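Local coordinates for TOG array regulator of axonemal microtubules protein 1 (Mus musculus, PDB 5DN7) that promotes microtubule polymerization through its TOG domains and is involved in building primary cilia and regulating their length, at residues 106-111 against 128-133; 142-147 against 163-168. All coordinates share one frame; numbering follows the deposited sequence.

In the fold
Both contacts lie in the second TOG domain, an all-helical solenoid of HEAT repeats, each between the two helices of one predicted repeat. They come in series along the chain: contact 1 pairs helix 105-114 with helix 121-138, and contact 2 pairs helix 140-148 with helix 156-172. Their centres are about 11 Å apart, and each lies about 6 Å from the centre of the chain. Helix 121-138 joins them, with Phe131 CD2 3.5 Å from Ile165 CD1 and Met128 CE 3.6 Å from Cys168 SG. Apolar packing thus continues from one predicted repeat into the next, consistent with the solenoid of HEAT repeats through which TOG regions meet microtubules.

Contact 1: 106-111 against 128-133; sequences GPVIAA and MKIFLK
Val108 and Ile130 meet methyl to methyl, and one residue further along each helix Ile109 and Phe131 make the second touch. The two pairs join helix 105-114 to helix 121-138, the two halves of a predicted HEAT repeat. In the first pair both side chains leave the backbone toward the opposing helix and cross obliquely. Val108 reaches over with CG1, which approaches Ile130 CG2 to 3.9 Å. Both methyls hold the same place on their own residues: Val108 CG1 lies opposite the backbone N (chi1 172°), and Ile130 CG2 does likewise, each branch tucked beside its carbonyl carbon. The other Val108 branch, CG2, sits further back and leaves the touch to a single methyl on each side.

The second pair is built differently. Neither residue starts out straight at the other helix, but the length of the phenylalanine carries its ring across. The leading ring atom, Phe131 CE1, comes to 4.3 Å from Ile109 CG1, the methylene meeting the ring at a slant. This looser touch spans the shorter backbone gap, 7.9 Å between Ile109 CA and Phe131 CA, against 8.7 Å between Val108 CA and Ile130 CA. Ser112, on the next turn of helix 105-114, touches both Ile130 and Phe131, and its OG is hydrogen-bonded to Val108 O within its own helix. Leu116 also packs on Phe131.

All four residues are buried, yet the two segments hide just 123 Å² from each other. With aliphatic carbons and one aromatic ring doing the touching, the contact rests on dispersion and the exclusion of water, and nothing in it fixes direction as a polar bond would.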
ATOM      1  N   GLY A 106      -0.014  -1.368  12.267  1.00 41.84           N
ATOM      2  CA  GLY A 106      -0.003   0.086  12.256  1.00 37.66           C
ATOM      3  C   GLY A 106       1.328   0.695  11.863  1.00 39.41           C
ATOM      4  O   GLY A 106       1.398   1.467  10.896  1.00 38.39           O
ATOM      5  N   PRO A 107       2.387   0.385  12.634  1.00 39.42           N
ATOM      6  CA  PRO A 107       3.759   0.779  12.310  1.00 32.86           C
ATOM      7  C   PRO A 107       4.206   0.371  10.898  1.00 26.18           C
ATOM      8  O   PRO A 107       4.763   1.202  10.186  1.00 27.45           O
ATOM      9  CB  PRO A 107       4.584   0.045  13.374  1.00 32.18           C
ATOM     10  CG  PRO A 107       3.705  -0.009  14.538  1.00 35.25           C
ATOM     11  CD  PRO A 107       2.296  -0.176  13.996  1.00 38.64           C
ATOM     12  N   VAL A 108       3.973  -0.873  10.496  1.00 27.67           N
ATOM     13  CA  VAL A 108       4.423  -1.305   9.177  1.00 23.69           C
ATOM     14  C   VAL A 108       3.684  -0.501   8.102  1.00 25.57           C
ATOM     15  O   VAL A 108       4.288  -0.072   7.117  1.00 20.97           O
ATOM     16  CB  VAL A 108       4.239  -2.826   8.959  1.00 25.39           C
ATOM     17  CG1 VAL A 108       4.532  -3.215   7.494  1.00 16.72           C
ATOM     18  CG2 VAL A 108       5.155  -3.605   9.885  1.00 20.83           C
ATOM     19  N   ILE A 109       2.389  -0.254   8.300  1.00 29.81           N
ATOM     20  CA  ILE A 109       1.656   0.544   7.312  1.00 32.29           C
ATOM     21  C   ILE A 109       2.118   2.019   7.292  1.00 25.32           C
ATOM     22  O   ILE A 109       2.204   2.611   6.222  1.00 21.01           O
ATOM     23  CB  ILE A 109       0.120   0.459   7.525  1.00 34.05           C
ATOM     24  CG1 ILE A 109      -0.406  -0.856   6.951  1.00 32.59           C
ATOM     25  CG2 ILE A 109      -0.601   1.609   6.822  1.00 26.77           C
ATOM     26  CD1 ILE A 109      -1.945  -1.002   6.992  1.00 38.42           C
ATOM     27  N   ALA A 110       2.448   2.606   8.442  1.00 24.09           N
ATOM     28  CA  ALA A 110       2.936   3.987   8.434  1.00 26.84           C
ATOM     29  C   ALA A 110       4.265   4.051   7.668  1.00 30.42           C
ATOM     30  O   ALA A 110       4.484   4.936   6.788  1.00 27.33           O
ATOM     31  CB  ALA A 110       3.103   4.513   9.848  1.00 26.74           C
ATOM     32  N   ALA A 111       5.130   3.082   7.978  1.00 27.62           N
ATOM     33  CA  ALA A 111       6.413   2.964   7.284  1.00 30.75           C
ATOM     34  C   ALA A 111       6.208   2.849   5.779  1.00 26.49           C
ATOM     35  O   ALA A 111       6.901   3.492   4.994  1.00 29.04           O
ATOM     36  CB  ALA A 111       7.206   1.775   7.806  1.00 24.59           C
ATOM     37  N   MET A 128       4.882  -2.681  -2.784  1.00 18.78           N
ATOM     38  CA  MET A 128       3.787  -3.538  -3.241  1.00 16.55           C
ATOM     39  C   MET A 128       3.938  -4.947  -2.648  1.00 21.22           C
ATOM     40  O   MET A 128       2.925  -5.573  -2.206  1.00 21.00           O
ATOM     41  CB  MET A 128       3.723  -3.607  -4.771  1.00 13.73           C
ATOM     42  CG  MET A 128       3.178  -2.349  -5.471  1.00 19.37           C
ATOM     43  SD  MET A 128       1.656  -1.678  -4.721  1.00 26.39           S
ATOM     44  CE  MET A 128       0.556  -3.109  -4.718  1.00 30.61           C
ATOM     45  N   LYS A 129       5.179  -5.448  -2.622  1.00 18.39           N
ATOM     46  CA  LYS A 129       5.401  -6.730  -1.924  1.00 20.07           C
ATOM     47  C   LYS A 129       4.897  -6.673  -0.485  1.00 23.86           C
ATOM     48  O   LYS A 129       4.134  -7.561  -0.017  1.00 22.13           O
ATOM     49  CB  LYS A 129       6.883  -7.118  -1.925  1.00 22.17           C
ATOM     50  CG  LYS A 129       7.412  -7.610  -3.271  1.00 23.82           C
ATOM     51  CD  LYS A 129       8.937  -7.632  -3.230  1.00 30.58           C
ATOM     52  CE  LYS A 129       9.525  -8.110  -4.533  1.00 34.55           C
ATOM     53  NZ  LYS A 129      10.953  -7.692  -4.604  1.00 43.79           N
ATOM     54  N   ILE A 130       5.291  -5.608   0.218  1.00 23.64           N
ATOM     55  CA  ILE A 130       4.862  -5.483   1.613  1.00 18.95           C
ATOM     56  C   ILE A 130       3.333  -5.459   1.762  1.00 16.79           C
ATOM     57  O   ILE A 130       2.771  -6.250   2.527  1.00 21.44           O
ATOM     58  CB  ILE A 130       5.467  -4.240   2.275  1.00 18.46           C
ATOM     59  CG1 ILE A 130       6.971  -4.436   2.432  1.00 19.78           C
ATOM     60  CG2 ILE A 130       4.880  -4.049   3.651  1.00 15.32           C
ATOM     61  CD1 ILE A 130       7.752  -3.158   2.469  1.00 20.03           C
ATOM     62  N   PHE A 131       2.653  -4.572   1.039  1.00 19.06           N
ATOM     63  CA  PHE A 131       1.199  -4.476   1.179  1.00 13.80           C
ATOM     64  C   PHE A 131       0.470  -5.792   0.825  1.00 20.74           C
ATOM     65  O   PHE A 131      -0.524  -6.124   1.471  1.00 20.66           O
ATOM     66  CB  PHE A 131       0.641  -3.321   0.330  1.00 18.65           C
ATOM     67  CG  PHE A 131       0.790  -1.962   0.973  1.00 22.04           C
ATOM     68  CD1 PHE A 131       0.091  -1.651   2.126  1.00 23.45           C
ATOM     69  CD2 PHE A 131       1.633  -0.999   0.425  1.00 23.38           C
ATOM     70  CE1 PHE A 131       0.228  -0.409   2.728  1.00 24.49           C
ATOM     71  CE2 PHE A 131       1.766   0.254   1.021  1.00 31.94           C
ATOM     72  CZ  PHE A 131       1.060   0.545   2.182  1.00 24.60           C
ATOM     73  N   LEU A 132       0.951  -6.527  -0.186  1.00 15.36           N
ATOM     74  CA  LEU A 132       0.305  -7.780  -0.535  1.00 14.88           C
ATOM     75  C   LEU A 132       0.518  -8.815   0.555  1.00 23.39           C
ATOM     76  O   LEU A 132      -0.410  -9.585   0.878  1.00 26.01           O
ATOM     77  CB  LEU A 132       0.808  -8.318  -1.881  1.00 18.78           C
ATOM     78  CG  LEU A 132       0.225  -7.542  -3.069  1.00 32.11           C
ATOM     79  CD1 LEU A 132       1.018  -7.765  -4.372  1.00 38.64           C
ATOM     80  CD2 LEU A 132      -1.245  -7.896  -3.239  1.00 27.21           C
ATOM     81  N   LYS A 133       1.718  -8.842   1.138  1.00 19.75           N
ATOM     82  CA  LYS A 133       1.934  -9.739   2.277  1.00 17.69           C
ATOM     83  C   LYS A 133       0.968  -9.399   3.441  1.00 23.31           C
ATOM     84  O   LYS A 133       0.307 -10.295   4.013  1.00 22.58           O
ATOM     85  CB  LYS A 133       3.389  -9.670   2.747  1.00 23.88           C
ATOM     86  CG  LYS A 133       3.782 -10.808   3.671  1.00 40.69           C
ATOM     87  CD  LYS A 133       3.602 -12.151   2.957  1.00 44.94           C
ATOM     88  CE  LYS A 133       3.994 -13.340   3.817  1.00 48.24           C
ATOM     89  NZ  LYS A 133       4.330 -14.512   2.926  1.00 54.32           N
TER

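Contact 2: 142-147 against 163-168; sequences RVLSLL and VNICIC
Leu144 and Leu147, one turn apart, push into the face of helix 156-172 made by Ile165 and Cys166, joining the two antiparallel helices of a predicted HEAT repeat in the TOG solenoid. Over segments 142-147 and 163-168 the helix axes run at 168° to each other and approach to 10.5 Å. The backbones are nearest at Leu144 and Cys166, whose CA atoms are 6.5 Å apart, a closeness consistent with the small cysteine side chain.

Here the forked end of Leu144 is the bump. Leu144 CD2 lies 3.9 Å from Cys166 SG, and CD1 settles against the same residue, so both methyls rest on the sulfur and on the backbone carbon behind it. Cys166 SG, beside its own backbone N (chi1 -70°), turns toward helix 140-148 to meet the fork. Leu144 CD2 also borders the neighbouring residue, 4.2 Å from Ile165 O. Met135 of helix 121-138 and Phe178 also pack on Leu144. An alanine at this position would lack the fork and would probably leave a gap over Cys166, with its sulfur robbed of the methyls that pack against it.

Leu147 provides the second bump. With CG swung opposite the backbone N (chi1 -172°), it extends across the gap and meets Ile165 at about a right angle. Leu147 CD2 lodges in the crook of Ile165, between CG2 and CD1, with Ile165 CD1 at 4.0 Å and CB at the back of the hollow. Val113 of helix 105-114 packs on Leu147, bringing the preceding repeat into the same core. The fit is tight at one point: Leu147 CD2 lies 3.4 Å from Ile165 CG2, closer than carbons usually pack.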
ATOM      1  N   ARG A 142      -9.216  -4.963   6.236  1.00 26.53           N
ATOM      2  CA  ARG A 142      -8.476  -4.280   7.308  1.00 29.77           C
ATOM      3  C   ARG A 142      -7.369  -3.336   6.773  1.00 20.45           C
ATOM      4  O   ARG A 142      -7.383  -2.102   7.027  1.00 32.99           O
ATOM      5  CB  ARG A 142      -7.856  -5.315   8.258  1.00 21.47           C
ATOM      6  CG  ARG A 142      -8.672  -5.549   9.528  1.00 44.84           C
ATOM      7  CD  ARG A 142      -7.851  -6.230  10.642  1.00 56.14           C
ATOM      8  NE  ARG A 142      -7.154  -5.264  11.496  1.00 57.93           N
ATOM      9  CZ  ARG A 142      -6.273  -5.592  12.441  1.00 56.01           C
ATOM     10  NH1 ARG A 142      -5.965  -6.871  12.656  1.00 52.31           N
ATOM     11  NH2 ARG A 142      -5.691  -4.642  13.166  1.00 49.05           N
ATOM     12  N   VAL A 143      -6.433  -3.935   6.028  1.00 22.63           N
ATOM     13  CA  VAL A 143      -5.339  -3.204   5.367  1.00 14.97           C
ATOM     14  C   VAL A 143      -5.888  -1.974   4.654  1.00 21.12           C
ATOM     15  O   VAL A 143      -5.414  -0.866   4.876  1.00 21.67           O
ATOM     16  CB  VAL A 143      -4.587  -4.073   4.345  1.00 19.65           C
ATOM     17  CG1 VAL A 143      -3.588  -3.219   3.522  1.00 23.13           C
ATOM     18  CG2 VAL A 143      -3.867  -5.214   5.021  1.00 21.31           C
ATOM     19  N   LEU A 144      -6.927  -2.165   3.840  1.00 17.13           N
ATOM     20  CA  LEU A 144      -7.449  -1.071   3.037  1.00 21.10           C
ATOM     21  C   LEU A 144      -8.100   0.030   3.866  1.00 26.31           C
ATOM     22  O   LEU A 144      -8.002   1.187   3.494  1.00 24.83           O
ATOM     23  CB  LEU A 144      -8.446  -1.571   1.991  1.00 23.32           C
ATOM     24  CG  LEU A 144      -7.924  -2.405   0.809  1.00 24.38           C
ATOM     25  CD1 LEU A 144      -8.966  -2.507  -0.317  1.00 17.65           C
ATOM     26  CD2 LEU A 144      -6.611  -1.855   0.284  1.00 18.69           C
ATOM     27  N   SER A 145      -8.767  -0.295   4.967  1.00 27.58           N
ATOM     28  CA  SER A 145      -9.403   0.774   5.765  1.00 37.51           C
ATOM     29  C   SER A 145      -8.339   1.663   6.435  1.00 33.05           C
ATOM     30  O   SER A 145      -8.373   2.952   6.349  1.00 39.29           O
ATOM     31  CB  SER A 145     -10.344   0.168   6.806  1.00 36.47           C
ATOM     32  OG  SER A 145     -11.338  -0.617   6.162  1.00 36.45           O
ATOM     33  N   LEU A 146      -7.372   0.967   7.049  1.00 25.21           N
ATOM     34  CA  LEU A 146      -6.237   1.688   7.610  1.00 26.46           C
ATOM     35  C   LEU A 146      -5.622   2.578   6.536  1.00 27.14           C
ATOM     36  O   LEU A 146      -5.466   3.765   6.716  1.00 27.26           O
ATOM     37  CB  LEU A 146      -5.186   0.733   8.171  1.00 23.37           C
ATOM     38  CG  LEU A 146      -5.690  -0.150   9.311  1.00 33.70           C
ATOM     39  CD1 LEU A 146      -4.555  -0.967   9.933  1.00 35.76           C
ATOM     40  CD2 LEU A 146      -6.401   0.713  10.353  1.00 35.63           C
ATOM     41  N   LEU A 147      -5.331   1.983   5.390  1.00 27.95           N
ATOM     42  CA  LEU A 147      -4.634   2.662   4.315  1.00 22.73           C
ATOM     43  C   LEU A 147      -5.402   3.842   3.746  1.00 22.32           C
ATOM     44  O   LEU A 147      -4.815   4.854   3.385  1.00 16.40           O
ATOM     45  CB  LEU A 147      -4.335   1.657   3.207  1.00 20.96           C
ATOM     46  CG  LEU A 147      -3.443   2.143   2.082  1.00 26.99           C
ATOM     47  CD1 LEU A 147      -2.124   2.709   2.659  1.00 19.48           C
ATOM     48  CD2 LEU A 147      -3.184   0.986   1.128  1.00 22.27           C
ATOM     49  N   VAL A 163      -5.089   4.678  -3.859  1.00 17.53           N
ATOM     50  CA  VAL A 163      -6.119   4.174  -4.759  1.00 20.65           C
ATOM     51  C   VAL A 163      -5.611   2.954  -5.573  1.00 21.81           C
ATOM     52  O   VAL A 163      -6.321   1.953  -5.724  1.00 16.39           O
ATOM     53  CB  VAL A 163      -6.620   5.263  -5.728  1.00 15.99           C
ATOM     54  CG1 VAL A 163      -7.790   4.725  -6.568  1.00 19.07           C
ATOM     55  CG2 VAL A 163      -7.037   6.482  -4.968  1.00 12.66           C
ATOM     56  N   ASN A 164      -4.375   3.013  -6.057  1.00 11.86           N
ATOM     57  CA  ASN A 164      -3.880   1.884  -6.851  1.00 14.17           C
ATOM     58  C   ASN A 164      -3.739   0.601  -6.032  1.00 16.59           C
ATOM     59  O   ASN A 164      -3.953  -0.498  -6.544  1.00 17.40           O
ATOM     60  CB  ASN A 164      -2.533   2.208  -7.507  1.00 12.09           C
ATOM     61  CG  ASN A 164      -2.667   3.108  -8.740  1.00 21.61           C
ATOM     62  OD1 ASN A 164      -3.647   3.041  -9.489  1.00 17.36           O
ATOM     63  ND2 ASN A 164      -1.663   3.953  -8.953  1.00 14.00           N
ATOM     64  N   ILE A 165      -3.367   0.741  -4.767  1.00 17.12           N
ATOM     65  CA  ILE A 165      -3.238  -0.418  -3.886  1.00 16.68           C
ATOM     66  C   ILE A 165      -4.627  -1.005  -3.602  1.00 14.09           C
ATOM     67  O   ILE A 165      -4.780  -2.231  -3.486  1.00 13.44           O
ATOM     68  CB  ILE A 165      -2.501  -0.036  -2.574  1.00 17.96           C
ATOM     69  CG1 ILE A 165      -1.021   0.221  -2.868  1.00 19.96           C
ATOM     70  CG2 ILE A 165      -2.611  -1.126  -1.518  1.00 13.31           C
ATOM     71  CD1 ILE A 165      -0.290   0.967  -1.705  1.00 12.03           C
ATOM     72  N   CYS A 166      -5.635  -0.132  -3.499  1.00 15.97           N
ATOM     73  CA  CYS A 166      -7.011  -0.615  -3.442  1.00 17.03           C
ATOM     74  C   CYS A 166      -7.373  -1.437  -4.700  1.00 17.04           C
ATOM     75  O   CYS A 166      -7.940  -2.548  -4.590  1.00 17.99           O
ATOM     76  CB  CYS A 166      -7.989   0.554  -3.256  1.00 20.51           C
ATOM     77  SG  CYS A 166      -7.876   1.305  -1.613  1.00 19.80           S
ATOM     78  N   ILE A 167      -7.035  -0.914  -5.881  1.00 17.28           N
ATOM     79  CA  ILE A 167      -7.310  -1.638  -7.133  1.00 17.93           C
ATOM     80  C   ILE A 167      -6.652  -3.014  -7.131  1.00 13.27           C
ATOM     81  O   ILE A 167      -7.267  -4.042  -7.456  1.00 13.59           O
ATOM     82  CB  ILE A 167      -6.809  -0.872  -8.366  1.00 13.89           C
ATOM     83  CG1 ILE A 167      -7.546   0.451  -8.513  1.00 18.15           C
ATOM     84  CG2 ILE A 167      -6.949  -1.739  -9.657  1.00 13.07           C
ATOM     85  CD1 ILE A 167      -6.890   1.400  -9.509  1.00 18.68           C
ATOM     86  N   CYS A 168      -5.389  -3.017  -6.737  1.00 15.67           N
ATOM     87  CA  CYS A 168      -4.617  -4.233  -6.652  1.00 17.69           C
ATOM     88  C   CYS A 168      -5.309  -5.273  -5.737  1.00 17.94           C
ATOM     89  O   CYS A 168      -5.476  -6.458  -6.091  1.00 13.96           O
ATOM     90  CB  CYS A 168      -3.220  -3.878  -6.158  1.00 16.05           C
ATOM     91  SG  CYS A 168      -2.124  -5.276  -5.907  1.00 30.63           S
TER